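Acetyl xylan esterase (Metagenome, PDB 6XYC) removes both acetyl and feruloyl groups from complex natural xylans, acting as a bifunctional esterase of the alpha/beta hydrolase superfamily. Local coordinates at residues 58-63 and 74-79; 99-104 and 108-113; 220-225 and 239-244. One frame throughout, in Å; residues are numbered along the deposited sequence.

The three contacts follow one another along the chain, and all reach the same mixed sheet of this alpha/beta hydrolase. Interaction 1 joins helix 56-69 to strand 73-77. The chain then enters helix 89-103, whose end meets residues 108-113 in interaction 2; the two centres are about 17 Å apart. They touch directly, since Ile75 of the strand turns from helix 56-69 and packs its CG2 3.9 Å from CG2 of Val101. Interaction 3, about 22 Å from the centre of interaction 1 and 27 Å from that of interaction 2, sets helix 236-248 against strand 222-227. Helices laid against one shared sheet thus link contacts that lie far apart.

Interaction 1 (58-63 and 74-79)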
loop_
_atom_site.group_PDB
_atom_site.type_symbol
_atom_site.label_atom_id
_atom_site.label_comp_id
_atom_site.label_asym_id
_atom_site.label_seq_id
_atom_site.Cartn_x
_atom_site.Cartn_y
_atom_site.Cartn_z
ATOM N N MET A 58 6.523 -12.349 2.941
ATOM C CA MET A 58 5.640 -12.857 1.898
ATOM C C MET A 58 5.520 -11.863 0.752
ATOM O O MET A 58 5.521 -12.258 -0.419
ATOM C CB MET A 58 4.259 -13.170 2.485
ATOM C CG MET A 58 4.169 -14.570 3.085
ATOM S SD MET A 58 2.666 -14.849 4.038
ATOM C CE MET A 58 2.660 -16.637 4.125
ATOM N N ALA A 59 5.400 -10.570 1.069
ATOM C CA ALA A 59 5.340 -9.547 0.030
ATOM C C ALA A 59 6.619 -9.547 -0.794
ATOM O O ALA A 59 6.580 -9.513 -2.029
ATOM C CB ALA A 59 5.098 -8.174 0.657
ATOM N N SER A 60 7.773 -9.604 -0.122
ATOM C CA SER A 60 9.050 -9.591 -0.832
ATOM C C SER A 60 9.167 -10.784 -1.767
ATOM O O SER A 60 9.621 -10.648 -2.911
ATOM C CB SER A 60 10.207 -9.584 0.168
ATOM O OG SER A 60 10.240 -8.373 0.900
ATOM N N ALA A 61 8.777 -11.969 -1.289
ATOM C CA ALA A 61 8.815 -13.151 -2.141
ATOM C C ALA A 61 7.836 -13.030 -3.296
ATOM O O ALA A 61 8.088 -13.570 -4.378
ATOM C CB ALA A 61 8.497 -14.405 -1.331
ATOM N N SER A 62 6.726 -12.316 -3.093
ATOM C CA SER A 62 5.679 -12.263 -4.110
ATOM C C SER A 62 6.019 -11.290 -5.232
ATOM O O SER A 62 5.840 -11.617 -6.409
ATOM C CB SER A 62 4.349 -11.868 -3.474
ATOM O OG SER A 62 3.918 -12.849 -2.550
ATOM N N ILE A 63 6.493 -10.085 -4.899
ATOM C CA ILE A 63 6.693 -9.062 -5.925
ATOM C C ILE A 63 8.014 -8.320 -5.768
ATOM O O ILE A 63 8.231 -7.285 -6.405
ATOM C CB ILE A 63 5.522 -8.059 -5.924
ATOM C CG1 ILE A 63 5.612 -7.124 -4.707
ATOM C CG2 ILE A 63 4.181 -8.781 -5.913
ATOM C CD1 ILE A 63 4.393 -6.258 -4.471
ATOM N N VAL A 74 13.939 -2.123 -2.561
ATOM C CA VAL A 74 12.647 -2.634 -2.117
ATOM C C VAL A 74 12.611 -2.612 -0.598
ATOM O O VAL A 74 13.508 -3.152 0.059
ATOM C CB VAL A 74 12.378 -4.054 -2.650
ATOM C CG1 VAL A 74 11.130 -4.634 -1.985
ATOM C CG2 VAL A 74 12.238 -4.051 -4.173
ATOM N N ILE A 75 11.569 -2.002 -0.045
ATOM C CA ILE A 75 11.363 -1.946 1.394
ATOM C C ILE A 75 10.011 -2.580 1.691
ATOM O O ILE A 75 8.968 -2.008 1.359
ATOM C CB ILE A 75 11.426 -0.506 1.925
ATOM C CG1 ILE A 75 12.740 0.154 1.497
ATOM C CG2 ILE A 75 11.295 -0.483 3.430
ATOM C CD1 ILE A 75 12.617 1.045 0.280
ATOM N N SER A 76 10.023 -3.751 2.315
ATOM C CA SER A 76 8.803 -4.467 2.670
ATOM C C SER A 76 8.516 -4.255 4.148
ATOM O O SER A 76 9.361 -4.554 4.996
ATOM C CB SER A 76 8.937 -5.956 2.350
ATOM O OG SER A 76 7.702 -6.625 2.539
ATOM N N ILE A 77 7.322 -3.761 4.455
ATOM C CA ILE A 77 7.013 -3.297 5.799
ATOM C C ILE A 77 5.952 -4.179 6.439
ATOM O O ILE A 77 5.060 -4.713 5.770
ATOM C CB ILE A 77 6.551 -1.822 5.800
ATOM C CG1 ILE A 77 5.230 -1.666 5.029
ATOM C CG2 ILE A 77 7.619 -0.922 5.195
ATOM C CD1 ILE A 77 4.599 -0.296 5.168
ATOM N N ASN A 78 6.052 -4.314 7.760
ATOM C CA ASN A 78 4.951 -4.802 8.576
ATOM C C ASN A 78 4.059 -3.638 9.004
ATOM O O ASN A 78 4.481 -2.482 9.033
ATOM C CB ASN A 78 5.475 -5.536 9.814
ATOM C CG ASN A 78 6.017 -6.913 9.500
ATOM O OD1 ASN A 78 5.719 -7.500 8.461
ATOM N ND2 ASN A 78 6.817 -7.441 10.416
ATOM N N HIS A 79 2.805 -3.958 9.316
ATOM C CA HIS A 79 1.903 -3.030 9.984
ATOM C C HIS A 79 1.173 -3.809 11.068
ATOM O O HIS A 79 1.174 -5.040 11.072
ATOM C CB HIS A 79 0.906 -2.374 9.020
ATOM C CG HIS A 79 -0.046 -3.331 8.382
ATOM N ND1 HIS A 79 -1.088 -3.915 9.067
ATOM C CD2 HIS A 79 -0.111 -3.810 7.117
ATOM C CE1 HIS A 79 -1.755 -4.712 8.251
ATOM N NE2 HIS A 79 -1.182 -4.667 7.061
#
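Ser76 of strand 73-77 meets Ala59 and Ser60 on one turn of helix 56-69, and small side chains let helix and strand come close: the CA atoms of Ser60 and Ser76 are 6.2 Å apart. The packing itself is brief but tight. OG of Ser60 presses against CB of Ser76 at 3.1 Å, while the methyl of Ala59 lies 3.6 Å from OG of Ser76. Ile44 of strand 39-45 lies against Ala59 and Ser76.

The two hydroxyls do not bond to each other, although OG of Ser60 and OG of Ser76 are 3.5 Å apart; the angle is unsuitable. Each looks instead to the carbonyl of Lys56 in the first turn of the helix: Ser76 OG makes a hydrogen bond to it, and Ser60 OG a weak one. With OG of Ser76 anti to its own backbone nitrogen (chi1 -173°), the hydroxyl projects from the strand into the helix start, so a buried polar atom is satisfied by a helix carbonyl. The chi1 of -67° in Ser60 lays its OG back along the helix toward that same oxygen.

Strand 73-77 lies parallel and next to strand 39-45, with helix 56-69 as the connection between them, so this contact closes a beta-alpha-beta crossover, the repeating element of the alpha/beta hydrolase fold.

Interaction 2 (99-104 and 108-113); sequences RYVRSN and YNIDPS
Tyr108 contributes the largest buried area, reaching back to the last turn of helix 89-103, where its hydroxyl meets that of Tyr100: OH to OH is 2.7 Å, a hydrogen bond in which either could donate. Each oxygen lies in plane at the edge of the other ring. The two side chains cross at about a right angle, with CE2 of Tyr108 packed 3.8 Å from CE1 of Tyr100. Trp12 meets the Tyr108 ring edge-to-face.

Asn104, the first residue past the helix, touches both tyrosines. Its ND2 turns back to O of Tyr100 at 2.8 Å, a carbonyl that also accepts from the backbone N of Asn104, and the same ND2 stands over the rim of one face of the Tyr100 ring. Its CB rests 3.8 Å from CE2 of Tyr108, and its carbonyl takes a weak, long bond from N of Tyr108. The chain thereby reverses from the helix into the short strand 110-111, which adds to strand 39-45 just before strand 114-120, the strand that leads to the probable nucleophile elbow of the alpha/beta hydrolase fold. CD1 of Ile110 packs 4.2 Å from CG1 of Val101.

At the exposed margin, CB of Pro112 lies 4.3 Å from O of Arg102. Two waters bridge the proline carbonyl to NE and NH2 of Arg102, both in the guanidinium plane, while NH1 of that arginine bonds to O of Gly159.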
loop_
_atom_site.group_PDB
_atom_site.type_symbol
_atom_site.label_atom_id
_atom_site.label_comp_id
_atom_site.label_asym_id
_atom_site.label_seq_id
_atom_site.Cartn_x
_atom_site.Cartn_y
_atom_site.Cartn_z
ATOM N N ARG A 99 8.344 7.761 6.493
ATOM C CA ARG A 99 9.211 8.771 7.095
ATOM C C ARG A 99 10.572 8.186 7.451
ATOM O O ARG A 99 11.606 8.848 7.292
ATOM C CB ARG A 99 8.541 9.349 8.342
ATOM C CG ARG A 99 7.277 10.154 8.073
ATOM C CD ARG A 99 6.889 10.989 9.286
ATOM N NE ARG A 99 6.584 10.176 10.465
ATOM C CZ ARG A 99 5.373 9.726 10.773
ATOM N NH1 ARG A 99 4.339 10.001 9.991
ATOM N NH2 ARG A 99 5.194 8.997 11.867
ATOM N N TYR A 100 10.590 6.946 7.944
ATOM C CA TYR A 100 11.854 6.310 8.295
ATOM C C TYR A 100 12.735 6.131 7.068
ATOM O O TYR A 100 13.942 6.395 7.111
ATOM C CB TYR A 100 11.599 4.961 8.962
ATOM C CG TYR A 100 12.877 4.238 9.303
ATOM C CD1 TYR A 100 13.503 3.411 8.381
ATOM C CD2 TYR A 100 13.469 4.405 10.541
ATOM C CE1 TYR A 100 14.677 2.759 8.690
ATOM C CE2 TYR A 100 14.640 3.762 10.859
ATOM C CZ TYR A 100 15.242 2.938 9.932
ATOM O OH TYR A 100 16.409 2.289 10.254
ATOM N N VAL A 101 12.146 5.668 5.964
ATOM C CA VAL A 101 12.918 5.416 4.753
ATOM C C VAL A 101 13.436 6.726 4.171
ATOM O O VAL A 101 14.616 6.845 3.821
ATOM C CB VAL A 101 12.064 4.643 3.731
ATOM C CG1 VAL A 101 12.785 4.548 2.406
ATOM C CG2 VAL A 101 11.724 3.255 4.262
ATOM N N ARG A 102 12.564 7.733 4.062
ATOM C CA ARG A 102 12.983 9.015 3.504
ATOM C C ARG A 102 14.083 9.640 4.352
ATOM O O ARG A 102 15.098 10.112 3.827
ATOM C CB ARG A 102 11.788 9.964 3.396
ATOM C CG ARG A 102 12.151 11.353 2.889
ATOM C CD ARG A 102 10.927 12.142 2.446
ATOM N NE ARG A 102 10.473 11.759 1.113
ATOM C CZ ARG A 102 9.302 11.187 0.859
ATOM N NH1 ARG A 102 8.456 10.931 1.845
ATOM N NH2 ARG A 102 8.974 10.870 -0.386
ATOM N N SER A 103 13.899 9.647 5.675
ATOM C CA SER A 103 14.882 10.276 6.550
ATOM C C SER A 103 16.219 9.545 6.497
ATOM O O SER A 103 17.279 10.181 6.495
ATOM C CB SER A 103 14.357 10.322 7.987
ATOM O OG SER A 103 15.313 10.879 8.872
ATOM N N ASN A 104 16.191 8.213 6.451
ATOM C CA ASN A 104 17.397 7.399 6.537
ATOM C C ASN A 104 17.896 6.927 5.177
ATOM O O ASN A 104 18.733 6.021 5.115
ATOM C CB ASN A 104 17.134 6.200 7.449
ATOM C CG ASN A 104 16.924 6.605 8.900
ATOM O OD1 ASN A 104 17.876 6.969 9.593
ATOM N ND2 ASN A 104 15.679 6.558 9.363
ATOM N N TYR A 108 21.070 3.874 3.697
ATOM C CA TYR A 108 20.763 2.644 2.977
ATOM C C TYR A 108 21.052 2.752 1.483
ATOM O O TYR A 108 20.637 1.877 0.714
ATOM C CB TYR A 108 19.300 2.261 3.219
ATOM C CG TYR A 108 18.992 1.947 4.675
ATOM C CD1 TYR A 108 19.481 0.793 5.268
ATOM C CD2 TYR A 108 18.213 2.801 5.453
ATOM C CE1 TYR A 108 19.208 0.499 6.590
ATOM C CE2 TYR A 108 17.932 2.511 6.780
ATOM C CZ TYR A 108 18.436 1.356 7.341
ATOM O OH TYR A 108 18.165 1.061 8.659
ATOM N N ASN A 109 21.770 3.793 1.058
ATOM C CA ASN A 109 22.075 4.020 -0.356
ATOM C C ASN A 109 20.806 4.206 -1.179
ATOM O O ASN A 109 20.742 3.795 -2.341
ATOM C CB ASN A 109 22.914 2.878 -0.936
ATOM C CG ASN A 109 24.234 2.714 -0.228
ATOM O OD1 ASN A 109 24.686 3.603 0.493
ATOM N ND2 ASN A 109 24.873 1.573 -0.442
ATOM N N ILE A 110 19.788 4.811 -0.579
ATOM C CA ILE A 110 18.510 5.037 -1.241
ATOM C C ILE A 110 18.455 6.480 -1.722
ATOM O O ILE A 110 18.849 7.406 -1.000
ATOM C CB ILE A 110 17.331 4.714 -0.302
ATOM C CG1 ILE A 110 17.220 3.198 -0.113
ATOM C CG2 ILE A 110 16.045 5.282 -0.872
ATOM C CD1 ILE A 110 16.360 2.781 1.047
ATOM N N ASP A 111 17.993 6.668 -2.960
ATOM C CA ASP A 111 17.755 7.977 -3.555
ATOM C C ASP A 111 16.344 8.424 -3.188
ATOM O O ASP A 111 15.371 7.943 -3.786
ATOM C CB ASP A 111 17.935 7.903 -5.074
ATOM C CG ASP A 111 17.704 9.231 -5.757
ATOM O OD1 ASP A 111 17.990 9.322 -6.965
ATOM O OD2 ASP A 111 17.234 10.180 -5.101
ATOM N N PRO A 112 16.183 9.330 -2.225
ATOM C CA PRO A 112 14.839 9.708 -1.766
ATOM C C PRO A 112 14.072 10.614 -2.717
ATOM O O PRO A 112 12.997 11.094 -2.343
ATOM C CB PRO A 112 15.126 10.437 -0.444
ATOM C CG PRO A 112 16.462 11.089 -0.674
ATOM C CD PRO A 112 17.238 10.128 -1.563
ATOM N N SER A 113 14.582 10.882 -3.923
ATOM C CA SER A 113 13.841 11.694 -4.885
ATOM C C SER A 113 12.664 10.944 -5.492
ATOM O O SER A 113 11.798 11.573 -6.105
ATOM C CB SER A 113 14.774 12.176 -5.997
ATOM O OG SER A 113 15.255 11.097 -6.780
HETATM O O HOH W 1 10.396 11.553 -2.902
HETATM O O HOH W 2 12.150 12.922 -0.639
#

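Interaction 3 (220-225 and 239-244)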
loop_
_atom_site.group_PDB
_atom_site.type_symbol
_atom_site.label_atom_id
_atom_site.label_comp_id
_atom_site.label_asym_id
_atom_site.label_seq_id
_atom_site.Cartn_x
_atom_site.Cartn_y
_atom_site.Cartn_z
ATOM N N PRO A 220 -0.655 11.667 -6.672
ATOM C CA PRO A 220 0.299 10.979 -7.553
ATOM C C PRO A 220 -0.418 9.997 -8.470
ATOM O O PRO A 220 -1.511 9.509 -8.168
ATOM C CB PRO A 220 1.243 10.255 -6.579
ATOM C CG PRO A 220 0.502 10.215 -5.259
ATOM C CD PRO A 220 -0.368 11.442 -5.243
ATOM N N ASP A 221 0.208 9.711 -9.611
ATOM C CA ASP A 221 -0.361 8.760 -10.558
ATOM C C ASP A 221 -0.513 7.388 -9.912
ATOM O O ASP A 221 0.277 6.989 -9.050
ATOM C CB ASP A 221 0.526 8.633 -11.796
ATOM C CG ASP A 221 0.555 9.897 -12.630
ATOM O OD1 ASP A 221 0.014 10.925 -12.182
ATOM O OD2 ASP A 221 1.129 9.851 -13.735
ATOM N N ILE A 222 -1.522 6.642 -10.354
ATOM C CA ILE A 222 -1.762 5.306 -9.824
ATOM C C ILE A 222 -1.919 4.313 -10.965
ATOM O O ILE A 222 -2.500 4.634 -12.009
ATOM C CB ILE A 222 -3.002 5.275 -8.905
ATOM C CG1 ILE A 222 -3.116 3.912 -8.224
ATOM C CG2 ILE A 222 -4.278 5.566 -9.694
ATOM C CD1 ILE A 222 -4.157 3.856 -7.107
ATOM N N LEU A 223 -1.386 3.110 -10.764
ATOM C CA LEU A 223 -1.661 1.961 -11.613
ATOM C C LEU A 223 -2.477 0.964 -10.804
ATOM O O LEU A 223 -2.087 0.592 -9.690
ATOM C CB LEU A 223 -0.366 1.316 -12.110
ATOM C CG LEU A 223 -0.510 0.020 -12.915
ATOM C CD1 LEU A 223 -1.123 0.257 -14.273
ATOM C CD2 LEU A 223 0.858 -0.645 -13.055
ATOM N N ILE A 224 -3.609 0.544 -11.358
ATOM C CA ILE A 224 -4.534 -0.371 -10.695
ATOM C C ILE A 224 -4.579 -1.660 -11.505
ATOM O O ILE A 224 -4.787 -1.623 -12.725
ATOM C CB ILE A 224 -5.942 0.239 -10.569
ATOM C CG1 ILE A 224 -5.886 1.623 -9.920
ATOM C CG2 ILE A 224 -6.856 -0.695 -9.786
ATOM C CD1 ILE A 224 -7.108 2.462 -10.204
ATOM N N ILE A 225 -4.397 -2.793 -10.832
ATOM C CA ILE A 225 -4.392 -4.102 -11.473
ATOM C C ILE A 225 -5.354 -5.003 -10.710
ATOM O O ILE A 225 -5.235 -5.148 -9.487
ATOM C CB ILE A 225 -2.980 -4.714 -11.502
ATOM C CG1 ILE A 225 -1.975 -3.721 -12.090
ATOM C CG2 ILE A 225 -2.980 -5.999 -12.309
ATOM C CD1 ILE A 225 -0.541 -4.157 -11.995
ATOM N N VAL A 239 -12.687 -0.963 -10.756
ATOM C CA VAL A 239 -13.475 -0.193 -11.716
ATOM C C VAL A 239 -13.901 1.127 -11.085
ATOM O O VAL A 239 -13.745 2.204 -11.671
ATOM C CB VAL A 239 -14.693 -1.008 -12.185
ATOM C CG1 VAL A 239 -15.625 -0.132 -12.993
ATOM C CG2 VAL A 239 -14.249 -2.224 -12.989
ATOM N N ASN A 240 -14.424 1.055 -9.859
ATOM C CA ASN A 240 -14.896 2.253 -9.177
ATOM C C ASN A 240 -13.752 3.224 -8.908
ATOM O O ASN A 240 -13.907 4.438 -9.087
ATOM C CB ASN A 240 -15.593 1.864 -7.873
ATOM C CG ASN A 240 -16.888 1.106 -8.105
ATOM O OD1 ASN A 240 -17.384 1.030 -9.230
ATOM N ND2 ASN A 240 -17.442 0.541 -7.038
ATOM N N LEU A 241 -12.596 2.716 -8.477
ATOM C CA LEU A 241 -11.470 3.600 -8.206
ATOM C C LEU A 241 -11.027 4.330 -9.468
ATOM O O LEU A 241 -10.756 5.534 -9.430
ATOM C CB LEU A 241 -10.304 2.808 -7.609
ATOM C CG LEU A 241 -9.135 3.633 -7.065
ATOM C CD1 LEU A 241 -9.613 4.617 -5.998
ATOM C CD2 LEU A 241 -8.052 2.729 -6.497
ATOM N N LYS A 242 -10.937 3.613 -10.591
ATOM C CA LYS A 242 -10.566 4.240 -11.855
ATOM C C LYS A 242 -11.570 5.320 -12.241
ATOM O O LYS A 242 -11.184 6.413 -12.673
ATOM C CB LYS A 242 -10.467 3.173 -12.949
ATOM C CG LYS A 242 -10.458 3.698 -14.364
ATOM C CD LYS A 242 -9.147 4.367 -14.705
ATOM C CE LYS A 242 -9.065 4.634 -16.197
ATOM N NZ LYS A 242 -8.193 5.805 -16.519
ATOM N N ASN A 243 -12.864 5.035 -12.088
ATOM C CA ASN A 243 -13.882 6.029 -12.409
ATOM C C ASN A 243 -13.706 7.290 -11.573
ATOM O O ASN A 243 -13.866 8.405 -12.080
ATOM C CB ASN A 243 -15.277 5.433 -12.199
ATOM C CG ASN A 243 -16.388 6.442 -12.432
ATOM O OD1 ASN A 243 -16.736 7.224 -11.551
ATOM N ND2 ASN A 243 -16.962 6.409 -13.626
ATOM N N VAL A 244 -13.370 7.133 -10.292
ATOM C CA VAL A 244 -13.190 8.284 -9.415
ATOM C C VAL A 244 -11.949 9.079 -9.815
ATOM O O VAL A 244 -11.977 10.317 -9.841
ATOM C CB VAL A 244 -13.133 7.821 -7.945
ATOM C CG1 VAL A 244 -12.628 8.944 -7.059
ATOM C CG2 VAL A 244 -14.508 7.319 -7.495
#
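Leu241 of helix 236-248 fits against Ile222 and Ile224, two residues whose side chains leave strand 222-227 on the helix side. The tight part is entirely apolar and centres on one methyl. CD2 of Leu241 lies 3.8 Å from CD1 of Ile224 and 4.1 Å from CD1 of Ile222, so it is shared between the two isoleucines; the Leu241 side chain crosses both of them obliquely. With chi1 at -171°, CG of Leu241 swings opposite the backbone N, which brings CD2 against the strand.

Lys242 marks the looser flank. Its backbone N comes 4.0 Å from CD1 of Ile224 and its CB 4.4 Å from the same methyl, after which the chain leads off; NZ is bonded to O of Ala252 and forms a salt bridge with Asp246. Val239 and Asn243, farther round the helix, are exposed.

Helix and strand run nearly antiparallel: the axes of segments 222-225 and 239-244 approach to 9.5 Å, with 156° between their N-to-C directions, as suits the first half of a beta-alpha-beta unit. The strand lies between parallel neighbours 164-168 and 252-257: Ile222 also touches Val165 of the former and Ala252 of the latter, and Leu241 reaches Asp167.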